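Local atomic coordinates of DUF3809 domain-containing protein (Deinococcus radiodurans, PDB entry 3NQN), a protein that is of unknown function but binds calcium ions and belongs to a family grouped with the Bet v 1-like folds. Residues T11-H16 with G102-F107; L41-E46 with S68-T73. All blocks are in the same frame, centred on the assembly; numbering follows the deposited sequence. Where two conformers were deposited one is given.

Both contacts belong to one antiparallel sheet, and each involves one of its two outermost strands within the chain, 5-13 in contact 1 and 41-43 in contact 2; they share no strand. Their centres lie about 20 Å apart, with nearest atoms about 9 Å from each other, and along the chain contact 2 is nested inside the loop closed by contact 1. Contact 1 is partly buried and pairs neighbouring strands directly, with a salt bridge on one face and apolar side chains on the other. Contact 2 is a smaller surface contact, in which the turn after strand 41-43 meets strand 60-73 through one isoleucine and one backbone bond that continues the pairing of strands 47-56 and 60-73.

Contact 1 of 2, residues T11-H16 with G102-F107; sequences TLRHPH and GGEMAF
L12 and M105 form a hydrogen-bonded antiparallel pair that joins the edge strand 5-13 to strand 104-114, flanked by the non-hydrogen-bonded pairs T11-A106 and R13-E104. L12 N donates to M105 O at 2.9 Å, and M105 N returns the bond to L12 O at 2.7 Å. Beyond the last paired residues the ladder gains one more rung, H14 N to G103 O at 2.8 Å, almost straight at the hydrogen but approaching from above the carbonyl plane. A CB on G103 would probably press on H14 O and, at this positive phi, on the carbonyl O of G102.

The charged contact lies on the face of R13 and E104. In one of the two conformers modelled for each side chain, R13 NH1 meets E104 OE2 at 2.7 Å in a salt bridge. OE2 lies in the guanidinium plane, whereas NH1 comes to it on the anti side, tilted out of the carboxylate plane; the two planes are 66° apart. R13 CG stands anti to the backbone N (chi1 176°) and the chain bends at chi2, which brings the guanidinium over G102 O, a carbonyl 3.3 Å from R13 CZ.

On the other face the contacts are apolar. The selenomethionine M105 bends at chi3 (-61°), turning its CE to 4.0 Å from L12 CB and to the same distance from H14 CB, while its SE lies at the edge of the H14 imidazole. In that ring's plane, ND1 accepts from H16 N.

This apolar face is covered by helices: A21 and F24 of helix 18-26 meet M105, and L151 of helix 122-153 touches both L12 and F107. Beyond strand 104-114, strand 90-99 continues the sheet, pairing T98 with A106.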
loop_
_atom_site.group_PDB
_atom_site.type_symbol
_atom_site.label_atom_id
_atom_site.label_comp_id
_atom_site.label_asym_id
_atom_site.label_seq_id
_atom_site.Cartn_x
_atom_site.Cartn_y
_atom_site.Cartn_z
ATOM N N THR A 11 30.699 -3.486 -11.859
ATOM C CA THR A 11 31.400 -4.752 -11.658
ATOM C C THR A 11 31.842 -4.870 -10.215
ATOM O O THR A 11 32.079 -3.881 -9.569
ATOM C CB THR A 11 32.630 -4.886 -12.586
ATOM O OG1 THR A 11 33.465 -3.723 -12.465
ATOM C CG2 THR A 11 32.198 -5.059 -14.029
ATOM N N LEU A 12 31.911 -6.108 -9.728
ATOM C CA LEU A 12 32.367 -6.427 -8.362
ATOM C C LEU A 12 32.999 -7.789 -8.391
ATOM O O LEU A 12 32.516 -8.676 -9.086
ATOM C CB LEU A 12 31.189 -6.535 -7.389
ATOM C CG LEU A 12 30.385 -5.324 -7.004
ATOM C CD1 LEU A 12 29.231 -5.767 -6.098
ATOM C CD2 LEU A 12 31.283 -4.298 -6.295
ATOM N N ARG A 13 34.031 -7.987 -7.586
ATOM C CA ARG A 13 34.681 -9.280 -7.493
ATOM C C ARG A 13 34.175 -10.057 -6.282
ATOM O O ARG A 13 34.105 -9.525 -5.175
ATOM C CB ARG A 13 36.200 -9.111 -7.410
ATOM C CG ARG A 13 36.960 -10.424 -7.212
ATOM C CD ARG A 13 38.296 -10.383 -7.915
ATOM N NE ARG A 13 39.156 -11.501 -7.552
ATOM C CZ ARG A 13 40.015 -12.069 -8.387
ATOM N NH1 ARG A 13 40.065 -11.671 -9.649
ATOM N NH2 ARG A 13 40.783 -13.072 -7.978
ATOM N N HIS A 14 33.793 -11.308 -6.497
ATOM C CA HIS A 14 33.396 -12.149 -5.381
ATOM C C HIS A 14 34.700 -12.713 -4.811
ATOM O O HIS A 14 35.452 -13.329 -5.532
ATOM C CB HIS A 14 32.478 -13.295 -5.841
ATOM C CG HIS A 14 31.800 -14.009 -4.714
ATOM N ND1 HIS A 14 32.494 -14.729 -3.762
ATOM C CD2 HIS A 14 30.493 -14.119 -4.387
ATOM C CE1 HIS A 14 31.642 -15.236 -2.891
ATOM N NE2 HIS A 14 30.423 -14.887 -3.250
ATOM N N PRO A 15 34.971 -12.486 -3.522
ATOM C CA PRO A 15 36.216 -12.972 -2.890
ATOM C C PRO A 15 36.446 -14.494 -2.918
ATOM O O PRO A 15 37.572 -14.933 -2.731
ATOM C CB PRO A 15 36.078 -12.511 -1.428
ATOM C CG PRO A 15 35.046 -11.462 -1.435
ATOM C CD PRO A 15 34.115 -11.763 -2.565
ATOM N N HIS A 16 35.392 -15.288 -3.127
ATOM C CA HIS A 16 35.528 -16.750 -3.096
ATOM C C HIS A 16 35.653 -17.430 -4.482
ATOM O O HIS A 16 35.670 -18.661 -4.571
ATOM C CB HIS A 16 34.377 -17.378 -2.301
ATOM C CG HIS A 16 34.345 -16.974 -0.855
ATOM N ND1 HIS A 16 33.229 -17.142 -0.061
ATOM C CD2 HIS A 16 35.276 -16.374 -0.071
ATOM C CE1 HIS A 16 33.488 -16.700 1.161
ATOM N NE2 HIS A 16 34.717 -16.216 1.178
ATOM N N GLY A 102 37.672 -16.246 -11.923
ATOM C CA GLY A 102 38.246 -15.559 -10.774
ATOM C C GLY A 102 37.222 -14.917 -9.878
ATOM O O GLY A 102 37.581 -14.306 -8.860
ATOM N N GLY A 103 35.944 -15.033 -10.248
ATOM C CA GLY A 103 34.858 -14.471 -9.442
ATOM C C GLY A 103 34.467 -13.046 -9.809
ATOM O O GLY A 103 33.742 -12.400 -9.083
ATOM N N GLU A 104 34.940 -12.568 -10.941
ATOM C CA GLU A 104 34.594 -11.239 -11.423
ATOM C C GLU A 104 33.112 -11.211 -11.832
ATOM O O GLU A 104 32.702 -11.965 -12.710
ATOM C CB GLU A 104 35.474 -10.881 -12.627
ATOM C CG GLU A 104 36.993 -10.867 -12.338
ATOM C CD GLU A 104 37.406 -9.740 -11.405
ATOM O OE1 GLU A 104 36.605 -8.807 -11.215
ATOM O OE2 GLU A 104 38.540 -9.780 -10.874
HETATM N N MSE A 105 32.320 -10.356 -11.197
HETATM C CA MSE A 105 30.901 -10.247 -11.521
HETATM C C MSE A 105 30.582 -8.924 -12.216
HETATM O O MSE A 105 31.181 -7.898 -11.919
HETATM C CB MSE A 105 30.051 -10.379 -10.255
HETATM C CG MSE A 105 30.226 -11.728 -9.543
HETATM SE SE MSE A 105 29.242 -11.826 -7.923
HETATM C CE MSE A 105 30.034 -10.364 -6.890
ATOM N N ALA A 106 29.647 -8.984 -13.154
ATOM C CA ALA A 106 29.148 -7.811 -13.862
ATOM C C ALA A 106 27.650 -7.755 -13.640
ATOM O O ALA A 106 26.956 -8.776 -13.758
ATOM C CB ALA A 106 29.458 -7.899 -15.381
ATOM N N PHE A 107 27.154 -6.561 -13.330
ATOM C CA PHE A 107 25.740 -6.334 -13.126
ATOM C C PHE A 107 25.263 -5.174 -13.984
ATOM O O PHE A 107 25.999 -4.216 -14.206
ATOM C CB PHE A 107 25.474 -5.986 -11.658
ATOM C CG PHE A 107 25.822 -7.079 -10.703
ATOM C CD1 PHE A 107 24.879 -8.028 -10.351
ATOM C CD2 PHE A 107 27.100 -7.154 -10.134
ATOM C CE1 PHE A 107 25.201 -9.065 -9.468
ATOM C CE2 PHE A 107 27.423 -8.170 -9.251
ATOM C CZ PHE A 107 26.471 -9.128 -8.913
#

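Contact 2 of 2, residues L41-E46 with S68-T73; sequences LDSDGE and SEIVRT
I70 N donates to E46 O at 2.9 Å, nearly straight (170°), at the beta-hairpin connection, residues 44-46, that joins the adjacent antiparallel strands 41-43 and 47-56. S68 is backbone-bonded to V48, and this bond extends the pairing of strands 47-56 and 60-73 by two residues into the turn. The same carbonyl oxygen also lies alongside the isoleucine, 3.6 Å from I70 CB. With CG1 anti to its own carbonyl carbon and beside the backbone N (chi1 -57°), I70 carries CD1 against the turn, 3.7 Å from S43 OG.

The turn holds its shape by overlapping side-chain-to-backbone bonds. S43 OG accepts from G45 N in an ST turn and is also hydrogen-bonded to Q47 O. D44 OD1 accepts from E46 N in an Asx turn, the donor lying above the carboxylate plane, and takes a second bond from Q47 N. At G45 phi is positive, and a CB there would press on the carbonyl O of D44. With an alanine in place of S43 the hydroxyl is gone, and G45 N and Q47 O would probably lose that partner, letting the turn shift over I70.

Farther out, V48 and L79 of the adjoining strands pack on I70, and P28 of helix 28-31 touches both S43 and I70, whose CD1 comes to 3.4 Å from G45 O.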
loop_
_atom_site.group_PDB
_atom_site.type_symbol
_atom_site.label_atom_id
_atom_site.label_comp_id
_atom_site.label_asym_id
_atom_site.label_seq_id
_atom_site.Cartn_x
_atom_site.Cartn_y
_atom_site.Cartn_z
ATOM N N LEU A 41 10.824 -6.933 0.103
ATOM C CA LEU A 41 11.451 -7.850 -0.833
ATOM C C LEU A 41 11.188 -9.287 -0.402
ATOM O O LEU A 41 11.325 -9.627 0.778
ATOM C CB LEU A 41 12.947 -7.569 -0.883
ATOM C CG LEU A 41 13.756 -7.977 -2.103
ATOM C CD1 LEU A 41 13.114 -7.503 -3.420
ATOM C CD2 LEU A 41 15.168 -7.400 -1.947
ATOM N N ASP A 42 10.738 -10.113 -1.339
ATOM C CA ASP A 42 10.539 -11.522 -1.064
ATOM C C ASP A 42 10.622 -12.333 -2.364
ATOM O O ASP A 42 10.586 -11.761 -3.471
ATOM C CB ASP A 42 9.192 -11.747 -0.374
ATOM C CG ASP A 42 9.133 -13.068 0.385
ATOM O OD1 ASP A 42 10.211 -13.617 0.735
ATOM O OD2 ASP A 42 8.012 -13.548 0.641
ATOM N N SER A 43 10.736 -13.656 -2.223
ATOM C CA SER A 43 10.861 -14.561 -3.372
ATOM C C SER A 43 10.503 -15.985 -3.011
ATOM O O SER A 43 10.717 -16.415 -1.878
ATOM C CB SER A 43 12.295 -14.554 -3.901
ATOM O OG SER A 43 12.462 -15.534 -4.918
ATOM N N ASP A 44 10.001 -16.728 -3.999
ATOM C CA ASP A 44 9.691 -18.151 -3.837
ATOM C C ASP A 44 10.674 -19.008 -4.653
ATOM O O ASP A 44 10.452 -20.205 -4.849
ATOM C CB ASP A 44 8.241 -18.444 -4.275
ATOM C CG ASP A 44 7.958 -18.022 -5.728
ATOM O OD1 ASP A 44 8.905 -17.604 -6.432
ATOM O OD2 ASP A 44 6.789 -18.105 -6.155
ATOM N N GLY A 45 11.756 -18.387 -5.128
ATOM C CA GLY A 45 12.757 -19.088 -5.945
ATOM C C GLY A 45 12.481 -18.949 -7.434
ATOM O O GLY A 45 13.400 -19.044 -8.249
ATOM N N GLU A 46 11.221 -18.672 -7.778
ATOM C CA GLU A 46 10.794 -18.512 -9.166
ATOM C C GLU A 46 10.681 -17.041 -9.556
ATOM O O GLU A 46 11.063 -16.651 -10.647
ATOM C CB GLU A 46 9.448 -19.200 -9.380
ATOM C CG GLU A 46 9.544 -20.728 -9.398
ATOM C CD GLU A 46 10.290 -21.236 -10.620
ATOM O OE1 GLU A 46 9.676 -21.300 -11.709
ATOM O OE2 GLU A 46 11.490 -21.569 -10.492
ATOM N N SER A 68 9.291 -9.700 -10.666
ATOM C CA SER A 68 10.140 -10.134 -11.761
ATOM C C SER A 68 10.421 -11.641 -11.712
ATOM O O SER A 68 10.549 -12.230 -10.649
ATOM C CB SER A 68 11.454 -9.387 -11.732
ATOM O OG SER A 68 11.270 -7.980 -11.862
ATOM N N GLU A 69 10.546 -12.227 -12.887
ATOM C CA GLU A 69 10.862 -13.639 -13.045
ATOM C C GLU A 69 12.368 -13.824 -12.941
ATOM O O GLU A 69 13.144 -13.029 -13.501
ATOM C CB GLU A 69 10.369 -14.106 -14.421
ATOM C CG GLU A 69 10.665 -15.556 -14.762
ATOM C CD GLU A 69 10.332 -15.887 -16.216
ATOM O OE1 GLU A 69 10.004 -14.947 -16.984
ATOM O OE2 GLU A 69 10.418 -17.080 -16.594
ATOM N N ILE A 70 12.790 -14.848 -12.200
ATOM C CA ILE A 70 14.211 -15.169 -12.070
ATOM C C ILE A 70 14.562 -16.157 -13.174
ATOM O O ILE A 70 13.915 -17.192 -13.312
ATOM C CB ILE A 70 14.522 -15.841 -10.725
ATOM C CG1 ILE A 70 14.078 -14.965 -9.558
ATOM C CG2 ILE A 70 16.017 -16.157 -10.615
ATOM C CD1 ILE A 70 14.020 -15.745 -8.237
ATOM N N VAL A 71 15.543 -15.804 -13.988
ATOM C CA VAL A 71 15.964 -16.636 -15.107
ATOM C C VAL A 71 17.422 -16.993 -14.960
ATOM O O VAL A 71 18.275 -16.134 -14.950
ATOM C CB VAL A 71 15.788 -15.911 -16.440
ATOM C CG1 VAL A 71 16.272 -16.821 -17.584
ATOM C CG2 VAL A 71 14.289 -15.478 -16.638
ATOM N N ARG A 72 17.688 -18.280 -14.845
ATOM C CA ARG A 72 19.021 -18.802 -14.686
ATOM C C ARG A 72 19.669 -18.945 -16.059
ATOM O O ARG A 72 19.106 -19.568 -16.956
ATOM C CB ARG A 72 18.930 -20.167 -14.013
ATOM C CG ARG A 72 20.229 -20.891 -13.804
ATOM C CD ARG A 72 19.959 -22.305 -13.234
ATOM N NE ARG A 72 21.199 -22.973 -12.838
ATOM C CZ ARG A 72 22.019 -23.597 -13.684
ATOM N NH1 ARG A 72 21.736 -23.646 -14.988
ATOM N NH2 ARG A 72 23.127 -24.174 -13.228
ATOM N N THR A 73 20.852 -18.379 -16.202
ATOM C CA THR A 73 21.578 -18.397 -17.471
ATOM C C THR A 73 22.935 -19.087 -17.319
ATOM O O THR A 73 23.380 -19.356 -16.210
ATOM C CB THR A 73 21.784 -16.966 -17.959
ATOM O OG1 THR A 73 22.474 -16.230 -16.946
ATOM C CG2 THR A 73 20.410 -16.308 -18.235
#